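Local coordinates for ABC transporter periplasmic-binding protein YtfQ (Mycobacterium smegmatis, PDB 6HBD) that probably serves as the sugar-binding component of an ABC importer, holding beta-D-galactofuranose in the cleft between its two lobes, at residues S29-A34 with C261-G266; S80-T85 with T104-D109; T118-D123 with E284-P289; A140-P145 with N174-I179; Q212-G217 with D241-G246. All coordinates share one frame; numbering follows the deposited sequence.

Interaction 1. Residues S29-A34 with C261-G266. With GZL (beta-D-galactofuranose), chain L.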
# COMPACT_ATOMS: atom_id res chain seq x y z
N SER A 29 4.98 7.20 -3.67
CA SER A 29 3.65 7.27 -4.27
C SER A 29 2.76 8.30 -3.60
O SER A 29 3.09 8.80 -2.51
CB SER A 29 2.97 5.92 -4.14
OG SER A 29 2.78 5.58 -2.77
N GLY A 30 1.60 8.53 -4.22
CA GLY A 30 0.55 9.39 -3.69
C GLY A 30 0.04 8.88 -2.36
O GLY A 30 -0.11 9.65 -1.40
N TRP A 31 -0.18 7.55 -2.31
CA TRP A 31 -0.59 6.87 -1.08
C TRP A 31 0.36 7.24 0.07
O TRP A 31 -0.08 7.44 1.19
CB TRP A 31 -0.59 5.33 -1.28
CG TRP A 31 -1.29 4.57 -0.19
CD1 TRP A 31 -2.54 4.03 -0.24
CD2 TRP A 31 -0.79 4.31 1.12
NE1 TRP A 31 -2.84 3.44 0.97
CE2 TRP A 31 -1.81 3.63 1.83
CE3 TRP A 31 0.44 4.52 1.75
CZ2 TRP A 31 -1.62 3.17 3.12
CZ3 TRP A 31 0.59 4.12 3.06
CH2 TRP A 31 -0.44 3.46 3.73
N ARG A 32 1.67 7.25 -0.20
CA ARG A 32 2.70 7.54 0.80
C ARG A 32 2.63 8.99 1.27
O ARG A 32 2.69 9.28 2.47
CB ARG A 32 4.10 7.29 0.21
CG ARG A 32 5.13 6.90 1.23
CD ARG A 32 5.05 5.43 1.53
NE ARG A 32 4.80 5.15 2.92
CZ ARG A 32 4.45 3.97 3.40
NH1 ARG A 32 4.23 3.81 4.70
NH2 ARG A 32 4.29 2.93 2.58
N THR A 33 2.53 9.91 0.30
CA THR A 33 2.48 11.33 0.60
C THR A 33 1.19 11.64 1.39
O THR A 33 1.23 12.43 2.34
CB THR A 33 2.72 12.16 -0.67
OG1 THR A 33 1.80 11.77 -1.69
CG2 THR A 33 4.14 11.99 -1.19
N ALA A 34 0.08 10.94 1.06
CA ALA A 34 -1.16 11.08 1.80
C ALA A 34 -0.97 10.55 3.22
O ALA A 34 -1.40 11.20 4.19
CB ALA A 34 -2.26 10.30 1.12
N CYS A 261 -6.99 1.23 -0.77
CA CYS A 261 -6.11 0.94 0.35
C CYS A 261 -6.05 2.28 1.06
O CYS A 261 -5.59 3.26 0.48
CB CYS A 261 -4.73 0.46 -0.07
SG CYS A 261 -3.63 0.13 1.32
N ASN A 262 -6.57 2.35 2.28
CA ASN A 262 -6.74 3.61 2.99
C ASN A 262 -5.46 4.17 3.64
O ASN A 262 -4.95 3.60 4.60
CB ASN A 262 -7.84 3.40 4.02
CG ASN A 262 -8.48 4.66 4.54
OD1 ASN A 262 -7.78 5.64 4.88
ND2 ASN A 262 -9.82 4.61 4.68
N PRO A 263 -4.97 5.35 3.19
CA PRO A 263 -3.75 5.92 3.80
C PRO A 263 -3.93 6.66 5.11
O PRO A 263 -2.92 6.94 5.75
CB PRO A 263 -3.27 6.91 2.73
CG PRO A 263 -4.48 7.35 2.08
CD PRO A 263 -5.45 6.20 2.09
N LEU A 264 -5.17 6.98 5.52
CA LEU A 264 -5.42 7.85 6.67
C LEU A 264 -5.37 7.14 8.05
O LEU A 264 -6.33 7.14 8.84
CB LEU A 264 -6.74 8.60 6.46
CG LEU A 264 -6.96 9.25 5.05
CD1 LEU A 264 -8.23 10.07 5.00
CD2 LEU A 264 -5.82 10.11 4.64
N LEU A 265 -4.16 6.63 8.37
CA LEU A 265 -3.86 5.92 9.63
C LEU A 265 -3.54 6.86 10.79
O LEU A 265 -3.67 6.45 11.95
CB LEU A 265 -2.65 4.98 9.44
CG LEU A 265 -2.89 3.64 8.76
CD1 LEU A 265 -3.86 3.72 7.61
CD2 LEU A 265 -1.60 3.07 8.26
N GLY A 266 -3.04 8.06 10.48
CA GLY A 266 -2.64 9.05 11.48
C GLY A 266 -3.41 8.99 12.78
O GLY A 266 -2.83 8.73 13.82
C6 GZL L . 0.17 -0.46 1.60
C5 GZL L . 1.36 0.46 1.55
C4 GZL L . 1.91 0.61 0.14
C3 GZL L . 0.94 1.20 -0.88
C2 GZL L . 1.89 1.78 -1.90
O6 GZL L . -0.20 -0.72 2.95
O5 GZL L . 2.38 0.03 2.46
O4 GZL L . 3.00 1.56 0.15
O3 GZL L . 0.07 0.26 -1.49
C1 GZL L . 2.93 2.42 -1.00
O2 GZL L . 1.32 2.75 -2.76
O1 GZL L . 4.08 2.36 -1.77

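Interaction 2. Residues S80-T85 with T104-D109. With GZL (beta-D-galactofuranose), chain L.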
# COMPACT_ATOMS: atom_id res chain seq x y z
N SER A 80 7.08 1.98 8.95
CA SER A 80 6.50 1.18 7.88
C SER A 80 7.64 0.33 7.31
O SER A 80 8.42 0.84 6.51
CB SER A 80 5.89 2.08 6.82
OG SER A 80 5.71 1.37 5.61
N PRO A 81 7.79 -0.94 7.75
CA PRO A 81 8.90 -1.77 7.25
C PRO A 81 8.97 -1.86 5.72
O PRO A 81 8.20 -2.60 5.10
CB PRO A 81 8.68 -3.15 7.90
CG PRO A 81 7.58 -2.99 8.84
CD PRO A 81 6.94 -1.68 8.71
N VAL A 82 9.88 -1.07 5.11
CA VAL A 82 10.05 -1.03 3.65
C VAL A 82 10.00 -2.44 3.03
O VAL A 82 9.24 -2.66 2.07
CB VAL A 82 11.29 -0.22 3.19
CG1 VAL A 82 12.59 -0.74 3.79
CG2 VAL A 82 11.39 -0.19 1.67
N VAL A 83 10.78 -3.40 3.61
CA VAL A 83 10.81 -4.82 3.21
C VAL A 83 10.64 -5.68 4.47
O VAL A 83 10.92 -5.21 5.58
CB VAL A 83 12.05 -5.23 2.37
CG1 VAL A 83 12.04 -4.55 1.01
CG2 VAL A 83 13.35 -4.94 3.11
N ARG A 84 10.09 -6.88 4.29
CA ARG A 84 9.78 -7.77 5.40
C ARG A 84 10.96 -8.13 6.32
O ARG A 84 10.77 -8.29 7.53
CB ARG A 84 9.17 -9.08 4.89
CG ARG A 84 7.78 -8.96 4.27
CD ARG A 84 6.73 -9.70 5.06
NE ARG A 84 5.62 -10.19 4.23
CZ ARG A 84 5.68 -11.25 3.41
NH1 ARG A 84 6.82 -11.92 3.25
NH2 ARG A 84 4.60 -11.62 2.72
N THR A 85 12.16 -8.26 5.76
CA THR A 85 13.38 -8.78 6.42
C THR A 85 14.50 -7.75 6.79
O THR A 85 14.67 -6.73 6.12
CB THR A 85 13.93 -9.79 5.44
OG1 THR A 85 14.35 -9.06 4.28
CG2 THR A 85 12.88 -10.86 5.03
N THR A 104 3.01 0.01 10.78
CA THR A 104 1.93 0.64 10.01
C THR A 104 2.11 0.36 8.50
O THR A 104 3.21 0.49 7.96
CB THR A 104 1.76 2.16 10.35
OG1 THR A 104 2.47 2.99 9.43
CG2 THR A 104 2.12 2.51 11.76
N ASP A 105 1.02 -0.13 7.86
CA ASP A 105 0.85 -0.43 6.44
C ASP A 105 1.81 -1.48 5.82
O ASP A 105 1.62 -1.83 4.66
CB ASP A 105 0.85 0.86 5.61
CG ASP A 105 2.13 1.64 5.52
OD1 ASP A 105 3.00 1.28 4.68
OD2 ASP A 105 2.27 2.65 6.25
N ARG A 106 2.78 -2.01 6.58
CA ARG A 106 3.70 -3.05 6.15
C ARG A 106 4.08 -3.90 7.36
O ARG A 106 4.24 -3.36 8.46
CB ARG A 106 4.95 -2.43 5.51
CG ARG A 106 4.87 -2.41 3.99
CD ARG A 106 5.81 -1.42 3.35
NE ARG A 106 5.33 -1.00 2.03
CZ ARG A 106 6.02 -0.24 1.18
NH1 ARG A 106 7.22 0.21 1.51
NH2 ARG A 106 5.51 0.07 0.00
N ALA A 107 4.21 -5.21 7.16
CA ALA A 107 4.59 -6.16 8.20
C ALA A 107 6.06 -6.59 8.04
O ALA A 107 6.73 -6.19 7.08
CB ALA A 107 3.67 -7.36 8.16
N VAL A 108 6.56 -7.34 9.02
CA VAL A 108 7.93 -7.84 9.10
C VAL A 108 7.93 -9.36 9.08
O VAL A 108 6.88 -9.99 9.14
CB VAL A 108 8.68 -7.30 10.35
CG1 VAL A 108 8.78 -5.79 10.32
CG2 VAL A 108 8.07 -7.78 11.66
N ASP A 109 9.14 -9.93 8.94
CA ASP A 109 9.42 -11.37 9.02
C ASP A 109 10.45 -11.43 10.13
O ASP A 109 11.63 -11.12 9.90
CB ASP A 109 9.99 -11.94 7.71
CG ASP A 109 8.97 -12.46 6.70
OD1 ASP A 109 7.77 -12.58 7.06
OD2 ASP A 109 9.38 -12.73 5.54
C6 GZL L . 0.17 -0.46 1.60
C5 GZL L . 1.36 0.46 1.55
C4 GZL L . 1.91 0.61 0.14
C3 GZL L . 0.94 1.20 -0.88
C2 GZL L . 1.89 1.78 -1.90
O6 GZL L . -0.20 -0.72 2.95
O5 GZL L . 2.38 0.03 2.46
O4 GZL L . 3.00 1.56 0.15
O3 GZL L . 0.07 0.26 -1.49
C1 GZL L . 2.93 2.42 -1.00
O2 GZL L . 1.32 2.75 -2.76
O1 GZL L . 4.08 2.36 -1.77

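Interaction 3. Residues T118-D123 with E284-P289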
# COMPACT_ATOMS: atom_id res chain seq x y z
N THR A 118 1.49 -4.11 17.71
CA THR A 118 0.38 -4.29 16.76
C THR A 118 0.78 -3.93 15.36
O THR A 118 1.79 -3.23 15.18
CB THR A 118 -0.85 -3.45 17.21
OG1 THR A 118 -1.98 -3.77 16.39
CG2 THR A 118 -0.59 -1.95 17.13
N PHE A 119 -0.06 -4.34 14.37
CA PHE A 119 0.10 -4.00 12.95
C PHE A 119 -1.21 -3.38 12.42
O PHE A 119 -2.25 -4.05 12.42
CB PHE A 119 0.53 -5.24 12.13
CG PHE A 119 0.48 -5.08 10.62
CD1 PHE A 119 0.97 -3.94 10.01
CD2 PHE A 119 -0.01 -6.09 9.81
CE1 PHE A 119 0.88 -3.78 8.62
CE2 PHE A 119 -0.08 -5.94 8.42
CZ PHE A 119 0.36 -4.79 7.84
N ILE A 120 -1.13 -2.13 11.92
CA ILE A 120 -2.27 -1.39 11.36
C ILE A 120 -2.05 -1.43 9.87
O ILE A 120 -1.03 -0.90 9.43
CB ILE A 120 -2.38 0.10 11.84
CG1 ILE A 120 -1.70 0.37 13.19
CG2 ILE A 120 -3.86 0.58 11.86
CD1 ILE A 120 -1.37 1.87 13.39
N GLY A 121 -2.94 -2.06 9.11
CA GLY A 121 -2.76 -2.12 7.66
C GLY A 121 -3.95 -2.77 7.00
O GLY A 121 -4.90 -3.07 7.71
N ALA A 122 -3.90 -3.04 5.68
CA ALA A 122 -5.03 -3.68 5.00
C ALA A 122 -4.74 -5.15 4.73
O ALA A 122 -3.64 -5.61 5.05
CB ALA A 122 -5.31 -2.94 3.70
N ASP A 123 -5.72 -5.90 4.18
CA ASP A 123 -5.53 -7.30 3.80
C ASP A 123 -5.15 -7.26 2.32
O ASP A 123 -6.02 -7.34 1.43
CB ASP A 123 -6.78 -8.19 4.04
CG ASP A 123 -6.65 -9.67 3.64
OD1 ASP A 123 -5.50 -10.12 3.35
OD2 ASP A 123 -7.68 -10.37 3.63
N GLU A 284 -3.48 -7.29 18.44
CA GLU A 284 -2.27 -7.61 17.66
C GLU A 284 -2.39 -7.12 16.21
O GLU A 284 -1.38 -6.75 15.60
CB GLU A 284 -1.96 -9.12 17.74
CG GLU A 284 -1.57 -9.58 19.14
CD GLU A 284 -1.23 -11.06 19.29
OE1 GLU A 284 -2.12 -11.90 19.03
OE2 GLU A 284 -0.08 -11.36 19.69
N ARG A 285 -3.62 -7.08 15.67
CA ARG A 285 -3.86 -6.61 14.33
C ARG A 285 -4.97 -5.59 14.30
O ARG A 285 -5.97 -5.75 15.00
CB ARG A 285 -4.28 -7.79 13.46
CG ARG A 285 -4.30 -7.50 11.97
CD ARG A 285 -2.92 -7.32 11.41
NE ARG A 285 -2.86 -6.26 10.40
CZ ARG A 285 -3.27 -6.38 9.14
NH1 ARG A 285 -3.81 -7.51 8.69
NH2 ARG A 285 -3.14 -5.36 8.31
N VAL A 286 -4.81 -4.58 13.46
CA VAL A 286 -5.84 -3.57 13.22
C VAL A 286 -5.92 -3.53 11.71
O VAL A 286 -4.99 -3.05 11.06
CB VAL A 286 -5.49 -2.22 13.85
CG1 VAL A 286 -6.55 -1.17 13.52
CG2 VAL A 286 -5.33 -2.36 15.36
N VAL A 287 -6.97 -4.14 11.14
CA VAL A 287 -7.07 -4.25 9.69
C VAL A 287 -8.02 -3.14 9.16
O VAL A 287 -9.21 -3.11 9.52
CB VAL A 287 -7.35 -5.70 9.14
CG1 VAL A 287 -7.88 -6.66 10.20
CG2 VAL A 287 -8.23 -5.72 7.88
N THR A 288 -7.46 -2.22 8.33
CA THR A 288 -8.18 -1.08 7.75
C THR A 288 -9.05 -1.62 6.65
O THR A 288 -8.63 -2.58 5.99
CB THR A 288 -7.23 0.05 7.29
OG1 THR A 288 -6.42 -0.37 6.18
CG2 THR A 288 -6.35 0.57 8.43
N PRO A 289 -10.29 -1.11 6.47
CA PRO A 289 -11.15 -1.67 5.43
C PRO A 289 -10.80 -1.24 4.03
O PRO A 289 -9.99 -0.34 3.82
CB PRO A 289 -12.55 -1.19 5.82
CG PRO A 289 -12.36 -0.08 6.72
CD PRO A 289 -10.95 0.01 7.17

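Interaction 4. Residues A140-P145 with N174-I179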
# COMPACT_ATOMS: atom_id res chain seq x y z
N ALA A 140 -15.38 -13.67 -18.77
CA ALA A 140 -16.15 -14.88 -18.49
C ALA A 140 -16.49 -15.59 -19.80
O ALA A 140 -16.30 -16.80 -19.90
CB ALA A 140 -17.43 -14.51 -17.76
N SER A 141 -16.97 -14.83 -20.80
CA SER A 141 -17.33 -15.36 -22.12
C SER A 141 -16.14 -15.40 -23.13
O SER A 141 -16.37 -15.74 -24.30
CB SER A 141 -18.49 -14.57 -22.71
OG SER A 141 -19.61 -14.62 -21.84
N ALA A 142 -14.90 -15.08 -22.69
CA ALA A 142 -13.72 -15.07 -23.57
C ALA A 142 -13.49 -16.44 -24.20
O ALA A 142 -13.39 -17.44 -23.49
CB ALA A 142 -12.48 -14.66 -22.79
N THR A 143 -13.44 -16.48 -25.56
CA THR A 143 -13.23 -17.70 -26.36
C THR A 143 -11.74 -17.92 -26.70
O THR A 143 -11.40 -18.95 -27.29
CB THR A 143 -14.09 -17.66 -27.63
OG1 THR A 143 -13.88 -16.41 -28.31
CG2 THR A 143 -15.58 -17.85 -27.32
N GLY A 144 -10.88 -16.95 -26.36
CA GLY A 144 -9.44 -17.04 -26.55
C GLY A 144 -8.70 -16.60 -25.31
O GLY A 144 -9.32 -16.17 -24.33
N PRO A 145 -7.35 -16.70 -25.31
CA PRO A 145 -6.59 -16.28 -24.13
C PRO A 145 -6.59 -14.75 -23.94
O PRO A 145 -6.76 -14.00 -24.92
CB PRO A 145 -5.19 -16.86 -24.37
CG PRO A 145 -5.07 -16.99 -25.83
CD PRO A 145 -6.46 -17.18 -26.38
N ASN A 174 -9.98 -19.24 -13.92
CA ASN A 174 -10.29 -19.04 -15.34
C ASN A 174 -9.02 -19.37 -16.14
O ASN A 174 -7.98 -18.74 -15.92
CB ASN A 174 -10.76 -17.62 -15.61
CG ASN A 174 -11.54 -17.46 -16.89
OD1 ASN A 174 -11.48 -18.26 -17.85
ND2 ASN A 174 -12.25 -16.40 -16.97
N PRO A 175 -9.04 -20.42 -16.99
CA PRO A 175 -7.81 -20.83 -17.70
C PRO A 175 -7.36 -19.89 -18.82
O PRO A 175 -6.19 -19.95 -19.20
CB PRO A 175 -8.15 -22.22 -18.23
CG PRO A 175 -9.62 -22.17 -18.45
CD PRO A 175 -10.18 -21.30 -17.35
N ASN A 176 -8.27 -19.03 -19.32
CA ASN A 176 -7.93 -18.07 -20.38
C ASN A 176 -7.02 -16.95 -19.85
O ASN A 176 -6.29 -16.36 -20.64
CB ASN A 176 -9.20 -17.46 -20.99
CG ASN A 176 -10.15 -18.47 -21.59
OD1 ASN A 176 -10.27 -19.60 -21.10
ND2 ASN A 176 -10.86 -18.08 -22.64
N LEU A 177 -7.03 -16.67 -18.54
CA LEU A 177 -6.21 -15.61 -17.97
C LEU A 177 -4.77 -16.11 -17.73
O LEU A 177 -4.61 -17.17 -17.12
CB LEU A 177 -6.81 -15.14 -16.65
CG LEU A 177 -8.30 -14.82 -16.64
CD1 LEU A 177 -8.75 -14.48 -15.26
CD2 LEU A 177 -8.65 -13.71 -17.62
N LYS A 178 -3.76 -15.40 -18.23
CA LYS A 178 -2.37 -15.80 -18.03
C LYS A 178 -1.53 -14.57 -17.82
O LYS A 178 -1.49 -13.70 -18.69
CB LYS A 178 -1.82 -16.59 -19.26
CG LYS A 178 -0.37 -17.15 -19.06
CD LYS A 178 0.41 -17.42 -20.39
CE LYS A 178 1.93 -17.37 -20.26
NZ LYS A 178 2.61 -16.86 -21.49
N ILE A 179 -0.80 -14.52 -16.70
CA ILE A 179 0.10 -13.40 -16.45
C ILE A 179 1.33 -13.65 -17.34
O ILE A 179 2.31 -14.28 -16.93
CB ILE A 179 0.41 -13.20 -14.94
CG1 ILE A 179 -0.90 -12.91 -14.17
CG2 ILE A 179 1.40 -12.06 -14.72
CD1 ILE A 179 -0.88 -13.32 -12.78

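Interaction 5. Residues Q212-G217 with D241-G246. With ZN (zinc ion), chain C; GZL (beta-D-galactofuranose), chain L.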
# COMPACT_ATOMS: atom_id res chain seq x y z
N GLN A 212 0.08 -2.99 -8.98
CA GLN A 212 -0.07 -3.22 -7.54
C GLN A 212 -0.17 -1.91 -6.77
O GLN A 212 -0.32 -1.92 -5.54
CB GLN A 212 1.07 -4.10 -7.00
CG GLN A 212 0.89 -5.57 -7.40
CD GLN A 212 2.07 -6.40 -6.99
OE1 GLN A 212 2.92 -5.99 -6.19
NE2 GLN A 212 2.16 -7.59 -7.56
N ASN A 213 -0.07 -0.78 -7.48
CA ASN A 213 -0.17 0.54 -6.86
C ASN A 213 -0.57 1.43 -8.02
O ASN A 213 0.02 1.32 -9.08
CB ASN A 213 1.17 0.86 -6.22
CG ASN A 213 1.71 2.21 -6.43
OD1 ASN A 213 2.57 2.43 -7.28
ND2 ASN A 213 1.25 3.15 -5.63
N ASP A 214 -1.65 2.22 -7.88
CA ASP A 214 -2.13 2.98 -9.03
C ASP A 214 -1.12 4.02 -9.56
O ASP A 214 -1.27 4.41 -10.72
CB ASP A 214 -3.54 3.59 -8.86
CG ASP A 214 -3.96 4.26 -7.59
OD1 ASP A 214 -3.08 4.78 -6.88
OD2 ASP A 214 -5.18 4.31 -7.32
N ASP A 215 -0.05 4.40 -8.80
CA ASP A 215 0.99 5.27 -9.37
C ASP A 215 1.68 4.52 -10.52
O ASP A 215 1.80 5.07 -11.62
CB ASP A 215 2.03 5.70 -8.33
CG ASP A 215 1.52 6.75 -7.40
OD1 ASP A 215 0.40 6.57 -6.85
OD2 ASP A 215 2.23 7.75 -7.20
N MET A 216 2.01 3.24 -10.33
CA MET A 216 2.60 2.43 -11.41
C MET A 216 1.64 2.30 -12.59
O MET A 216 2.07 2.38 -13.73
CB MET A 216 3.03 1.05 -10.90
CG MET A 216 4.24 1.13 -9.99
SD MET A 216 4.80 -0.39 -9.21
CE MET A 216 3.29 -1.30 -9.05
N GLY A 217 0.36 2.12 -12.29
CA GLY A 217 -0.69 2.06 -13.30
C GLY A 217 -0.92 3.39 -14.02
O GLY A 217 -1.47 3.42 -15.13
N ASP A 241 -5.00 0.92 -4.29
CA ASP A 241 -4.82 2.22 -3.63
C ASP A 241 -6.00 3.14 -3.81
O ASP A 241 -6.50 3.50 -2.74
CB ASP A 241 -3.55 3.00 -4.00
CG ASP A 241 -2.24 2.50 -3.42
OD1 ASP A 241 -2.27 1.51 -2.64
OD2 ASP A 241 -1.19 3.11 -3.73
N ALA A 242 -6.43 3.63 -4.96
CA ALA A 242 -7.51 4.63 -4.98
C ALA A 242 -7.01 6.00 -4.41
O ALA A 242 -7.60 6.56 -3.50
CB ALA A 242 -8.76 4.15 -4.23
N THR A 243 -5.89 6.50 -4.95
CA THR A 243 -5.32 7.84 -4.73
C THR A 243 -6.20 8.84 -5.50
O THR A 243 -7.12 8.43 -6.20
CB THR A 243 -3.88 7.88 -5.21
OG1 THR A 243 -3.83 7.38 -6.54
CG2 THR A 243 -2.95 7.10 -4.32
N HIS A 244 -5.91 10.14 -5.36
CA HIS A 244 -6.70 11.16 -6.05
C HIS A 244 -6.55 11.00 -7.51
O HIS A 244 -7.55 10.84 -8.22
CB HIS A 244 -6.25 12.58 -5.63
CG HIS A 244 -7.19 13.68 -5.97
ND1 HIS A 244 -6.89 15.00 -5.65
CD2 HIS A 244 -8.43 13.63 -6.51
CE1 HIS A 244 -7.94 15.70 -6.02
NE2 HIS A 244 -8.89 14.93 -6.56
N ASP A 245 -5.29 10.95 -7.97
CA ASP A 245 -4.96 10.82 -9.40
C ASP A 245 -5.47 9.48 -9.96
O ASP A 245 -6.12 9.47 -11.00
CB ASP A 245 -3.46 11.06 -9.63
CG ASP A 245 -2.99 12.42 -9.12
OD1 ASP A 245 -3.85 13.27 -8.81
OD2 ASP A 245 -1.76 12.63 -9.02
N GLY A 246 -5.28 8.40 -9.22
CA GLY A 246 -5.81 7.09 -9.59
C GLY A 246 -7.32 7.13 -9.78
O GLY A 246 -7.83 6.78 -10.85
ZN ZN C . -4.74 15.33 -5.02
C6 GZL L . 0.17 -0.46 1.60
C5 GZL L . 1.36 0.46 1.55
C4 GZL L . 1.91 0.61 0.14
C3 GZL L . 0.94 1.20 -0.88
C2 GZL L . 1.89 1.78 -1.90
O6 GZL L . -0.20 -0.72 2.95
O5 GZL L . 2.38 0.03 2.46
O4 GZL L . 3.00 1.56 0.15
O3 GZL L . 0.07 0.26 -1.49
C1 GZL L . 2.93 2.42 -1.00
O2 GZL L . 1.32 2.75 -2.76
O1 GZL L . 4.08 2.36 -1.77
O HOH W 1 -3.66 15.24 -6.93

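Interaction 1. Residues S29-A34 with C261-G266
The indole of W31 is sandwiched between P263 and the bound sugar. P263 CB sits over the centre of one face, 3.7 Å above the ring plane, a CH-pi contact 14° off the normal of the five-membered ring. Toward the rim of the opposite face lies GZL C5, 4.0 Å above the plane. C261 takes the edge: its backbone O, near the ring plane, receives a weak hydrogen bond from W31 NE1 (2.8 Å, 130° at the hydrogen). Its SG comes in obliquely, 4.3 Å from the centroid of the five-membered ring, as a sulfur-aromatic contact. W31 CG lies anti to the backbone N (chi1 -167°), which carries the ring off helix 30-46 and across to the 261-266 loop. The R32 guanidinium has W31 CZ3 over the centre of one face and GZL O4 near its plane at an edge; R32 also salt-bridges D105. One turn on, A34 CB meets P263 CG at 3.8 Å. S29, the N-cap of the helix, accepts from R32 N through OG and donates from the same OG to GZL O2 (3.2 Å). N262 OD1 closes an Asx turn with L264 N beside P263. Carbon on both ring faces and a carbonyl at the edge probably limit the tilt and rotation of W31, giving the sugar's carbon skeleton near C5 a flat wall while S29 and R32 address its oxygens.

Interaction 2. Residues S80-T85 with T104-D109
S80 and D105 meet where two loops leave the C-terminal ends of the parallel strands 76-79 and 101-104, neighbours joined by a beta-alpha-beta crossover through helix 88-97 in the sheet of one lobe. S80 OG donates to D105 OD1 (2.9 Å), arriving from above the carboxylate plane, 39° out of it. D105 faces the sugar: its backbone O accepts from GZL O6 at 2.7 Å, and OD1 lies 2.6 Å from GZL O5, whose proton has a second acceptor within reach. With chi1 at 68°, the D105 carboxylate turns toward S80 and GZL O5, and T104 OG1 donates to its OD2. R106, extended from CG to NE, brings NH2 to 2.9 Å from GZL O4. Its chain slides past P81 in the opposite direction, CD lying 3.2 Å from P81 O. Further out, P81 CG touches V108 CG1 at 3.4 Å, the two side chains crossing at about a right angle. R84 NH1 forms a long salt bridge to D109 OD2; the stronger partner of this arginine is D162, which together with D158 binds a zinc ion, and R84 NE bonds D158. The two loops are tied at their outer end by the backbone, D109 N donating to R84 O at 2.7 Å.

Interaction 3. Residues T118-D123 with E284-P289
R285, F119 and V286 bury the largest areas where strands 118-121 and 285-287 run side by side, parallel within 7° and 4.7 Å apart at their axes. The R285 chain bends at chi2 and chi3 to lay the guanidinium alongside the F119 ring, with the two planes 11° apart. The ring reaches one guanidinium face near CE2, and V287 CB lies over the opposite one. F119 O takes two hydrogen bonds from opposite faces of its carbonyl plane: V286 N at 2.8 Å, the regular strand bond, and R285 NE at 3.1 Å. R285 NH2 adds a weak bond to A122 O (3.3 Å). V286 O receives G121 N at 3.0 Å, and T288 N continues the pairing to G121 O at 2.8 Å. On the other face of the sheet, I120 and V286 point the same way, I120 CG2 packing on V286 CG1 at 3.6 Å beneath helix 266-277, whose L269 and L272 touch I120. Strand 285-287 lies between 118-121 and the antiparallel strand 317-319, a histidine run probably from a purification tag. The I120–V286 side is an apolar contact; on the other, an arginine side chain adds donors to backbone carbonyls of the neighbouring strand, its charge probably eased by the F119 and A122 carbonyls.

Interaction 4. Residues A140-P145 with N174-I179
The N176 amide reaches across to the 140-145 loop, bonding G144 O, in a surface contact at the outer end of an alpha/beta lobe. Here the 140-145 loop leads into strand 146-152, and 174-179 enters the parallel neighbour 177-184, an outermost strand of its sheet; helix 158-171 makes the crossover between them. N176 CG lies anti to its carbonyl carbon (chi1 -58°), which turns the side chain into the concave side of the opposite loop. ND2 donates to G144 O at 3.0 Å. The bond is bent: the nitrogen stands well above the carbonyl plane, 57° out of it, and the oxygen is tilted from the amide plane. ND2 is also 2.7 Å from A142 O, while the methyl carbon A142 CB faces the same nitrogen at 3.8 Å. N174 points toward the 140-145 loop as well, but its ND2 finds its partner in Y139 O, at the start of that loop. L177 turns away, into the lobe, packing on V146, I148 and I171. The backbone of N176 pairs with V146, beginning the strand pairing just past the loop. Beside this backbone pairing, P145 CA approaches N176 O at 3.5 Å as a CA-H...O contact.

Interaction 5. Residues Q212-G217 with D241-G246
The D214 carboxylate takes three hydrogen bonds from the 241-246 segment, one of them weak. T243 OG1 donates to D214 OD1 at 2.7 Å and A242 N to D214 OD2 at 2.8 Å, reaching it from opposite faces, each well out of the carboxylate plane; T243 N adds the weak bond to OD2. The same T243 OG1 accepts from G246 N as the N-cap of helix 244-252, so one hydroxyl joins the cap to D214. N213 caps helix 214-226 through OD1, accepting from M216 N, while its ND2 donates to D241 OD2 at 3.1 Å, on the syn side but 35° out of the carboxylate plane, the oxygen lying near the N213 amide plane. D241 OD2 accepts from GZL O2 at 2.7 Å and OD1 from GZL O3 at 2.9 Å, with N213 ND2 weakly bonded to the same O2. As for charge, D214 OD1 and D241 OD2 stand 4.0 Å apart; the backbone donors and helix starts nearby probably offset the like charges. H244 ND1 holds a zinc ion at 2.3 Å, and a zinc-bound water donates to D245 OD1. Both segments follow adjacent parallel strands, 208-211 and 236-239, with I258 of strand 257-260 touching D214 and A242.

Interactions 1, 2 and 5 share the sugar from different sides: interaction 1 supplies an aromatic wall, interaction 2 carboxylate, carbonyl and arginine groups from one lobe, interaction 5 a paired amide and carboxylate from the other. Interactions 1 and 5 are buried and touch, C261 N probably bonding D241 O; interaction 2 meets interaction 1 through the R32–D105 salt bridge and runs out to the surface. Interaction 3, also buried, is regular parallel strand pairing in the same sheet as the strands behind interaction 2, with D105 N probably bonded to I120 O. Interaction 4 stands apart, its centre about 34 Å from that of interaction 1, a sparse surface contact resting on one asparagine amide.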